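Local coordinates for uncharacterized protein (Legionella pneumophila subsp. pneumophila str. Philadelphia 1, PDB 4EZI) that is of unknown function but adopts the alpha/beta-hydrolase fold and may act as an esterase or lipase, at residues 27-32 with 98-103; 15-20 with 105-110. All coordinates share one frame; numbering follows the deposited sequence. Where two conformers were deposited one is given.

In the fold
From the N terminus, strand 8-17, at one margin of the central mixed sheet, runs into helix 19-27, and contact 2 (15-20 with 105-110) takes in the junction between them. The loop after that helix supplies the first half of contact 1 (27-32 with 98-103). The chain then builds strands 41-51, 57-67 and 74-80 before it returns as helix 99-108, which completes contact 1 first and contact 2 afterwards. Contact 1 is therefore nested inside the loop that contact 2 closes. Their centres lie about 11 Å apart, and I100 and N107, which carry them, are two helical turns apart. Together they tie the N-terminal strand, helix and loop to a core helix of the alpha/beta-hydrolase fold.

Contact 1. Residues 27-32 with 98-103; sequences KKMPPL and NYIYLA
The backbones come nearest at M29 and I100, with 7.9 Å between M29 CA and I100 CA, and the gap is spanned by side chains from a loop on one side and from helix 99-108 on the other. The loop doubles back at P30-P31, joined by a cis peptide, and L32 N closes the turn with a 2.9 Å hydrogen bond to M29 O, which makes it a type VI turn. Two prolines suit such a reversal, and on either flank of it M29 and L32 direct their CB atoms toward the helix.

I100 meets both, M29 SE and L32 CD1 reaching its CG1 roughly at right angles. With CG1 anti to the backbone N (chi1 -164°), its longer branch reaches out to the loop. L32 crosses this branch at about a right angle and presses its CD1 methyl to 3.4 Å from I100 CG1, tighter than usual carbon packing; I100 CD1 lies 3.6 Å from the same L32 CD1. M29, a selenomethionine, brings SE to 3.8 Å from I100 CG1, but it has two deposited conformers, so the detail of this approach is less certain. The other branch, CG2, lies over the ring centre of Y101, 3.6 Å above the plane. A branched aliphatic residue suits this place: CG1 and CD1 meet L32 and M29, while CG2 covers the ring and still lies beside M29 SE. The cluster is wholly apolar, and I100 and L32 are both buried.

L32 also packs on P356, L359 and K360 of helix 355-370, while I100 touches L26 of helix 19-27. Y101 stacks on Y79, rests on M115 of strand 112-116 and hydrogen-bonds H355 through its OH, so the contact packs on both helices and, through Y101, adjoins the central sheet.

Contact 2. Residues 15-20 with 105-110; sequences GEFSRE and YGNSAG
This is a side-chain-to-backbone hydrogen bond from N107 to F17 joined to an amide-to-ring-edge contact, where strand 8-17 gives way to helix 19-27 and faces the C-terminal part of helix 99-108. N107 ND2 donates to F17 O over 3.2 Å, with an N-H...O angle of 150°. The oxygen lies almost in the amide plane of N107, but seen from F17 the donor stands well above the carbonyl plane, 42° out of it. The other end of the amide meets the phenyl ring: N107 OD1 lies in the ring plane at its edge, 3.2 Å from F17 CD2, with the two planes 60° apart. Having CG anti to the backbone N (chi1 -172°), F17 turns its ring inward beside the helix, where it also meets Y99 edge-to-face and packs on L41 and L43.

S18, the N-cap of helix 19-27, hydrogen-bonds T21 through OG, while R19 N is held by D40. N107 ND2 is held more strongly by Y39 O, and shares its NH2 with F17 O. Asparagine suits this buried spot: its NH2 serves two backbone carbonyls and its oxygen faces the weakly positive C-H edge of the ring, a pattern that should fix which way round the amide sits.

Contact 1. Residues 27-32 with 98-103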
ATOM      1  N   LYS A  27       5.058  -2.232  21.849  1.00 10.47           N
ATOM      2  CA  LYS A  27       5.117  -1.265  22.941  1.00 12.37           C
ATOM      3  C   LYS A  27       5.562   0.112  22.464  1.00 10.82           C
ATOM      4  O   LYS A  27       5.206   1.114  23.080  1.00 14.28           O
ATOM      5  CB  LYS A  27       6.027  -1.786  24.042  1.00 14.26           C
ATOM      6  CG  LYS A  27       5.401  -2.849  24.895  1.00 20.84           C
ATOM      7  CD  LYS A  27       6.295  -3.178  26.090  1.00 27.41           C
ATOM      8  N   LYS A  28       6.312   0.183  21.373  1.00 11.59           N
ATOM      9  CA  LYS A  28       6.741   1.462  20.816  1.00 12.58           C
ATOM     10  C   LYS A  28       5.621   2.241  20.101  1.00 12.00           C
ATOM     11  O   LYS A  28       5.818   3.433  19.808  1.00 15.20           O
ATOM     12  CB  LYS A  28       7.898   1.252  19.823  1.00 12.74           C
ATOM     13  CG  LYS A  28       9.189   0.799  20.481  1.00 14.92           C
ATOM     14  CD  LYS A  28      10.327   0.467  19.510  1.00 15.18           C
ATOM     15  CE  LYS A  28      11.503  -0.146  20.302  1.00 17.63           C
ATOM     16  NZ  LYS A  28      12.650  -0.575  19.468  1.00 21.97           N
HETATM   17  N   MSE A  29       4.473   1.608  19.823  1.00 10.67           N
HETATM   18  CA  MSE A  29       3.441   2.230  18.970  0.67 10.82           C
HETATM   19  C   MSE A  29       2.041   2.038  19.539  1.00 10.67           C
HETATM   20  O   MSE A  29       1.194   1.346  18.987  1.00 10.25           O
HETATM   21  CB  MSE A  29       3.571   1.695  17.540  0.67 10.32           C
HETATM   22  CG  MSE A  29       4.941   2.016  16.903  0.67 12.84           C
HETATM   23 SE   MSE A  29       5.045   1.618  15.010  0.50 14.54          SE
HETATM   24  CE  MSE A  29       3.854   3.012  14.393  0.67 21.80           C
ATOM     25  N   PRO A  30       1.771   2.725  20.660  1.00 10.95           N
ATOM     26  CA  PRO A  30       0.390   2.755  21.129  1.00 10.20           C
ATOM     27  C   PRO A  30      -0.571   3.210  20.005  1.00  9.62           C
ATOM     28  O   PRO A  30      -0.238   4.126  19.237  1.00 11.01           O
ATOM     29  CB  PRO A  30       0.409   3.780  22.268  1.00 11.65           C
ATOM     30  CG  PRO A  30       1.784   4.100  22.503  1.00 15.70           C
ATOM     31  CD  PRO A  30       2.650   3.630  21.414  1.00 12.47           C
ATOM     32  N   PRO A  31      -1.771   2.611  19.912  1.00  9.43           N
ATOM     33  CA  PRO A  31      -2.428   1.721  20.848  1.00  9.93           C
ATOM     34  C   PRO A  31      -2.192   0.225  20.566  1.00 10.39           C
ATOM     35  O   PRO A  31      -2.896  -0.623  21.099  1.00 10.43           O
ATOM     36  CB  PRO A  31      -3.901   2.072  20.635  1.00 10.22           C
ATOM     37  CG  PRO A  31      -3.977   2.323  19.175  1.00 10.58           C
ATOM     38  CD  PRO A  31      -2.709   3.072  18.868  1.00 11.24           C
ATOM     39  N   LEU A  32      -1.192  -0.097  19.745  1.00  9.75           N
ATOM     40  CA  LEU A  32      -0.904  -1.489  19.381  1.00  9.44           C
ATOM     41  C   LEU A  32      -0.306  -2.265  20.553  1.00  9.57           C
ATOM     42  O   LEU A  32      -0.282  -3.493  20.546  1.00  9.71           O
ATOM     43  CB  LEU A  32      -0.001  -1.537  18.153  1.00 10.74           C
ATOM     44  CG  LEU A  32      -0.724  -1.053  16.895  1.00 10.97           C
ATOM     45  CD1 LEU A  32       0.305  -0.718  15.824  1.00 11.97           C
ATOM     46  CD2 LEU A  32      -1.807  -2.026  16.402  1.00 13.21           C
ATOM     47  N   ASN A  98       9.505  -2.304   9.814  1.00  8.06           N
ATOM     48  CA  ASN A  98       8.547  -3.307   9.360  1.00  7.13           C
ATOM     49  C   ASN A  98       7.978  -4.146  10.501  1.00  7.68           C
ATOM     50  O   ASN A  98       6.983  -4.843  10.326  1.00  7.21           O
ATOM     51  CB  ASN A  98       9.224  -4.282   8.396  1.00  7.74           C
ATOM     52  CG  ASN A  98       8.250  -5.070   7.574  1.00  7.03           C
ATOM     53  OD1 ASN A  98       7.453  -4.493   6.841  1.00  8.86           O
ATOM     54  ND2 ASN A  98       8.315  -6.404   7.669  1.00  8.30           N
ATOM     55  N   TYR A  99       8.603  -4.098  11.681  1.00  7.43           N
ATOM     56  CA  TYR A  99       8.275  -5.025  12.733  1.00  7.27           C
ATOM     57  C   TYR A  99       6.813  -4.913  13.164  1.00  7.39           C
ATOM     58  O   TYR A  99       6.190  -5.923  13.496  1.00  7.78           O
ATOM     59  CB  TYR A  99       9.150  -4.816  13.964  1.00  7.72           C
ATOM     60  CG  TYR A  99      10.585  -5.313  13.887  1.00  7.63           C
ATOM     61  CD1 TYR A  99      11.150  -5.812  12.714  1.00  7.58           C
ATOM     62  CD2 TYR A  99      11.385  -5.261  15.007  1.00  8.53           C
ATOM     63  CE1 TYR A  99      12.443  -6.280  12.713  1.00  7.98           C
ATOM     64  CE2 TYR A  99      12.666  -5.729  15.009  1.00  7.79           C
ATOM     65  CZ  TYR A  99      13.191  -6.230  13.855  1.00  7.51           C
ATOM     66  OH  TYR A  99      14.485  -6.732  13.855  1.00  9.31           O
ATOM     67  N   ILE A 100       6.278  -3.696  13.222  1.00  7.63           N
ATOM     68  CA  ILE A 100       4.939  -3.527  13.746  1.00  8.09           C
ATOM     69  C   ILE A 100       3.892  -4.304  12.941  1.00  7.11           C
ATOM     70  O   ILE A 100       2.912  -4.788  13.515  1.00  8.27           O
ATOM     71  CB  ILE A 100       4.563  -2.013  13.834  1.00  9.86           C
ATOM     72  CG1 ILE A 100       3.370  -1.794  14.725  1.00 11.44           C
ATOM     73  CG2 ILE A 100       4.403  -1.382  12.459  1.00 10.08           C
ATOM     74  CD1 ILE A 100       3.634  -2.119  16.210  1.00 12.47           C
ATOM     75  N   TYR A 101       4.083  -4.421  11.635  1.00  7.29           N
ATOM     76  CA  TYR A 101       3.136  -5.141  10.781  1.00  8.03           C
ATOM     77  C   TYR A 101       3.160  -6.622  11.079  1.00  7.72           C
ATOM     78  O   TYR A 101       2.119  -7.255  11.233  1.00  8.17           O
ATOM     79  CB  TYR A 101       3.385  -4.853   9.289  1.00  7.57           C
ATOM     80  CG  TYR A 101       3.516  -3.380   9.047  1.00  9.05           C
ATOM     81  CD1 TYR A 101       2.412  -2.569   9.092  1.00  8.93           C
ATOM     82  CD2 TYR A 101       4.751  -2.790   8.856  1.00 10.75           C
ATOM     83  CE1 TYR A 101       2.516  -1.160   8.984  1.00 10.89           C
ATOM     84  CE2 TYR A 101       4.885  -1.419   8.756  1.00 12.51           C
ATOM     85  CZ  TYR A 101       3.774  -0.608   8.813  1.00 11.86           C
ATOM     86  OH  TYR A 101       3.939   0.754   8.718  1.00 15.46           O
ATOM     87  N   LEU A 102       4.354  -7.179  11.222  1.00  6.98           N
ATOM     88  CA  LEU A 102       4.499  -8.577  11.622  1.00  7.42           C
ATOM     89  C   LEU A 102       3.928  -8.839  13.019  1.00  7.08           C
ATOM     90  O   LEU A 102       3.210  -9.814  13.243  1.00  7.92           O
ATOM     91  CB  LEU A 102       5.963  -9.004  11.604  1.00  7.49           C
ATOM     92  CG  LEU A 102       6.655  -8.967  10.254  1.00  8.51           C
ATOM     93  CD1 LEU A 102       8.062  -9.507  10.432  1.00  9.57           C
ATOM     94  CD2 LEU A 102       5.894  -9.792   9.198  1.00 10.99           C
ATOM     95  N   ALA A 103       4.224  -7.932  13.943  1.00  7.27           N
ATOM     96  CA  ALA A 103       3.812  -8.098  15.319  1.00  7.22           C
ATOM     97  C   ALA A 103       2.293  -8.105  15.444  1.00  7.80           C
ATOM     98  O   ALA A 103       1.711  -8.933  16.143  1.00  9.27           O
ATOM     99  CB  ALA A 103       4.450  -7.031  16.190  1.00  8.81           C
TER

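Contact 2. Residues 15-20 with 105-110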
ATOM      1  N   GLY A  15      15.094 -16.563   8.891  1.00 13.85           N
ATOM      2  CA  GLY A  15      15.105 -16.784  10.314  1.00 13.29           C
ATOM      3  C   GLY A  15      13.747 -16.483  10.916  1.00 11.70           C
ATOM      4  O   GLY A  15      12.737 -16.316  10.220  1.00 14.20           O
ATOM      5  N   GLU A  16      13.732 -16.436  12.241  1.00 11.15           N
ATOM      6  CA  GLU A  16      12.508 -16.232  12.984  1.00 12.32           C
ATOM      7  C   GLU A  16      12.301 -14.788  13.435  1.00 11.79           C
ATOM      8  O   GLU A  16      13.231 -13.955  13.401  1.00 13.76           O
ATOM      9  CB  GLU A  16      12.439 -17.182  14.155  1.00 12.90           C
ATOM     10  CG  GLU A  16      12.424 -18.635  13.658  1.00 15.82           C
ATOM     11  CD  GLU A  16      12.103 -19.633  14.746  1.00 17.21           C
ATOM     12  OE1 GLU A  16      12.027 -19.241  15.951  1.00 20.35           O
ATOM     13  OE2 GLU A  16      11.953 -20.834  14.405  1.00 16.79           O
ATOM     14  N   PHE A  17      11.057 -14.510  13.799  1.00  9.57           N
ATOM     15  CA  PHE A  17      10.667 -13.258  14.393  1.00  9.49           C
ATOM     16  C   PHE A  17       9.859 -13.610  15.640  1.00  9.94           C
ATOM     17  O   PHE A  17       8.709 -14.050  15.562  1.00  9.98           O
ATOM     18  CB  PHE A  17       9.840 -12.437  13.403  1.00  9.13           C
ATOM     19  CG  PHE A  17       9.550 -11.043  13.865  1.00  8.67           C
ATOM     20  CD1 PHE A  17      10.547 -10.084  13.903  1.00  9.31           C
ATOM     21  CD2 PHE A  17       8.271 -10.690  14.279  1.00  8.60           C
ATOM     22  CE1 PHE A  17      10.266  -8.802  14.350  1.00  9.88           C
ATOM     23  CE2 PHE A  17       8.004  -9.419  14.730  1.00  9.74           C
ATOM     24  CZ  PHE A  17       9.005  -8.477  14.758  1.00 10.44           C
ATOM     25  N   SER A  18      10.499 -13.458  16.793  1.00  9.89           N
ATOM     26  CA  SER A  18       9.977 -13.980  18.037  1.00 10.78           C
ATOM     27  C   SER A  18       8.887 -13.123  18.661  1.00 10.03           C
ATOM     28  O   SER A  18       8.773 -11.933  18.416  1.00 10.27           O
ATOM     29  CB  SER A  18      11.111 -14.139  19.051  1.00 10.79           C
ATOM     30  OG  SER A  18      11.446 -12.869  19.576  1.00 12.71           O
ATOM     31  N   ARG A  19       8.118 -13.766  19.531  1.00 10.83           N
ATOM     32  CA  ARG A  19       7.128 -13.115  20.396  0.50 12.96           C
ATOM     33  C   ARG A  19       7.723 -11.942  21.128  1.00 12.10           C
ATOM     34  O   ARG A  19       7.122 -10.893  21.280  1.00 12.48           O
ATOM     35  CB  ARG A  19       6.642 -14.114  21.460  0.50 14.13           C
ATOM     36  CG  ARG A  19       5.815 -15.264  20.898  0.50 15.73           C
ATOM     37  CD  ARG A  19       5.655 -16.387  21.880  0.50 18.90           C
ATOM     38  NE  ARG A  19       4.631 -16.027  22.847  0.50 25.58           N
ATOM     39  CZ  ARG A  19       3.649 -16.839  23.211  0.50 27.77           C
ATOM     40  NH1 ARG A  19       3.590 -18.062  22.700  0.50 29.28           N
ATOM     41  NH2 ARG A  19       2.742 -16.438  24.092  0.50 28.46           N
ATOM     42  N   GLU A  20       8.920 -12.163  21.634  1.00 11.78           N
ATOM     43  CA  GLU A  20       9.578 -11.153  22.463  1.00 12.58           C
ATOM     44  C   GLU A  20       9.959  -9.911  21.656  1.00 11.26           C
ATOM     45  O   GLU A  20       9.727  -8.772  22.080  1.00 12.02           O
ATOM     46  CB  GLU A  20      10.830 -11.741  23.122  1.00 14.35           C
ATOM     47  CG  GLU A  20      10.573 -12.784  24.212  1.00 18.60           C
ATOM     48  CD  GLU A  20      10.197 -14.183  23.731  1.00 19.41           C
ATOM     49  OE1 GLU A  20      10.386 -14.545  22.538  1.00 17.03           O
ATOM     50  OE2 GLU A  20       9.695 -14.957  24.590  1.00 27.45           O
ATOM     51  N   TYR A 105      -0.181  -8.351  12.910  1.00  8.20           N
ATOM     52  CA  TYR A 105      -0.911  -9.297  12.079  1.00  8.07           C
ATOM     53  C   TYR A 105      -0.500 -10.744  12.259  1.00  8.21           C
ATOM     54  O   TYR A 105      -1.331 -11.639  12.065  1.00  9.86           O
ATOM     55  CB  TYR A 105      -0.772  -8.916  10.605  1.00  8.12           C
ATOM     56  CG  TYR A 105      -1.551  -7.695  10.191  1.00  8.98           C
ATOM     57  CD1 TYR A 105      -2.930  -7.706  10.204  1.00  9.35           C
ATOM     58  CD2 TYR A 105      -0.918  -6.525   9.753  1.00 10.32           C
ATOM     59  CE1 TYR A 105      -3.672  -6.596   9.817  1.00  9.98           C
ATOM     60  CE2 TYR A 105      -1.641  -5.402   9.368  1.00 10.46           C
ATOM     61  CZ  TYR A 105      -3.017  -5.442   9.399  1.00 10.06           C
ATOM     62  OH  TYR A 105      -3.786  -4.368   8.982  1.00 11.59           O
ATOM     63  N   GLY A 106       0.774 -10.957  12.559  1.00  8.48           N
ATOM     64  CA  GLY A 106       1.354 -12.281  12.663  1.00  8.69           C
ATOM     65  C   GLY A 106       1.474 -12.742  14.098  1.00  8.27           C
ATOM     66  O   GLY A 106       0.761 -13.666  14.525  1.00  9.62           O
ATOM     67  N   ASN A 107       2.367 -12.116  14.864  1.00  8.26           N
ATOM     68  CA  ASN A 107       2.594 -12.590  16.231  1.00  9.06           C
ATOM     69  C   ASN A 107       1.367 -12.491  17.107  1.00  8.41           C
ATOM     70  O   ASN A 107       1.168 -13.356  17.956  1.00  9.68           O
ATOM     71  CB  ASN A 107       3.759 -11.888  16.912  1.00  8.50           C
ATOM     72  CG  ASN A 107       5.036 -11.957  16.124  1.00  8.31           C
ATOM     73  OD1 ASN A 107       5.225 -11.176  15.209  1.00  8.81           O
ATOM     74  ND2 ASN A 107       5.940 -12.860  16.508  1.00  9.14           N
ATOM     75  N   SER A 108       0.559 -11.447  16.935  1.00  8.86           N
ATOM     76  CA  SER A 108      -0.668 -11.282  17.701  1.00  9.00           C
ATOM     77  C   SER A 108      -1.857 -11.930  16.994  1.00  9.77           C
ATOM     78  O   SER A 108      -2.439 -12.891  17.521  1.00 10.86           O
ATOM     79  CB  SER A 108      -0.953  -9.802  18.013  1.00  9.59           C
ATOM     80  OG  SER A 108      -2.179  -9.680  18.697  1.00 10.47           O
ATOM     81  N   ALA A 109      -2.228 -11.433  15.810  1.00  8.87           N
ATOM     82  CA  ALA A 109      -3.486 -11.900  15.208  1.00  9.74           C
ATOM     83  C   ALA A 109      -3.412 -13.333  14.711  1.00 10.09           C
ATOM     84  O   ALA A 109      -4.442 -13.971  14.545  1.00 11.20           O
ATOM     85  CB  ALA A 109      -3.937 -10.943  14.078  1.00 10.58           C
ATOM     86  N   GLY A 110      -2.211 -13.841  14.469  1.00 10.00           N
ATOM     87  CA  GLY A 110      -2.019 -15.214  14.022  1.00 10.27           C
ATOM     88  C   GLY A 110      -2.244 -15.486  12.543  1.00  9.90           C
ATOM     89  O   GLY A 110      -2.466 -16.621  12.162  1.00 11.89           O
TER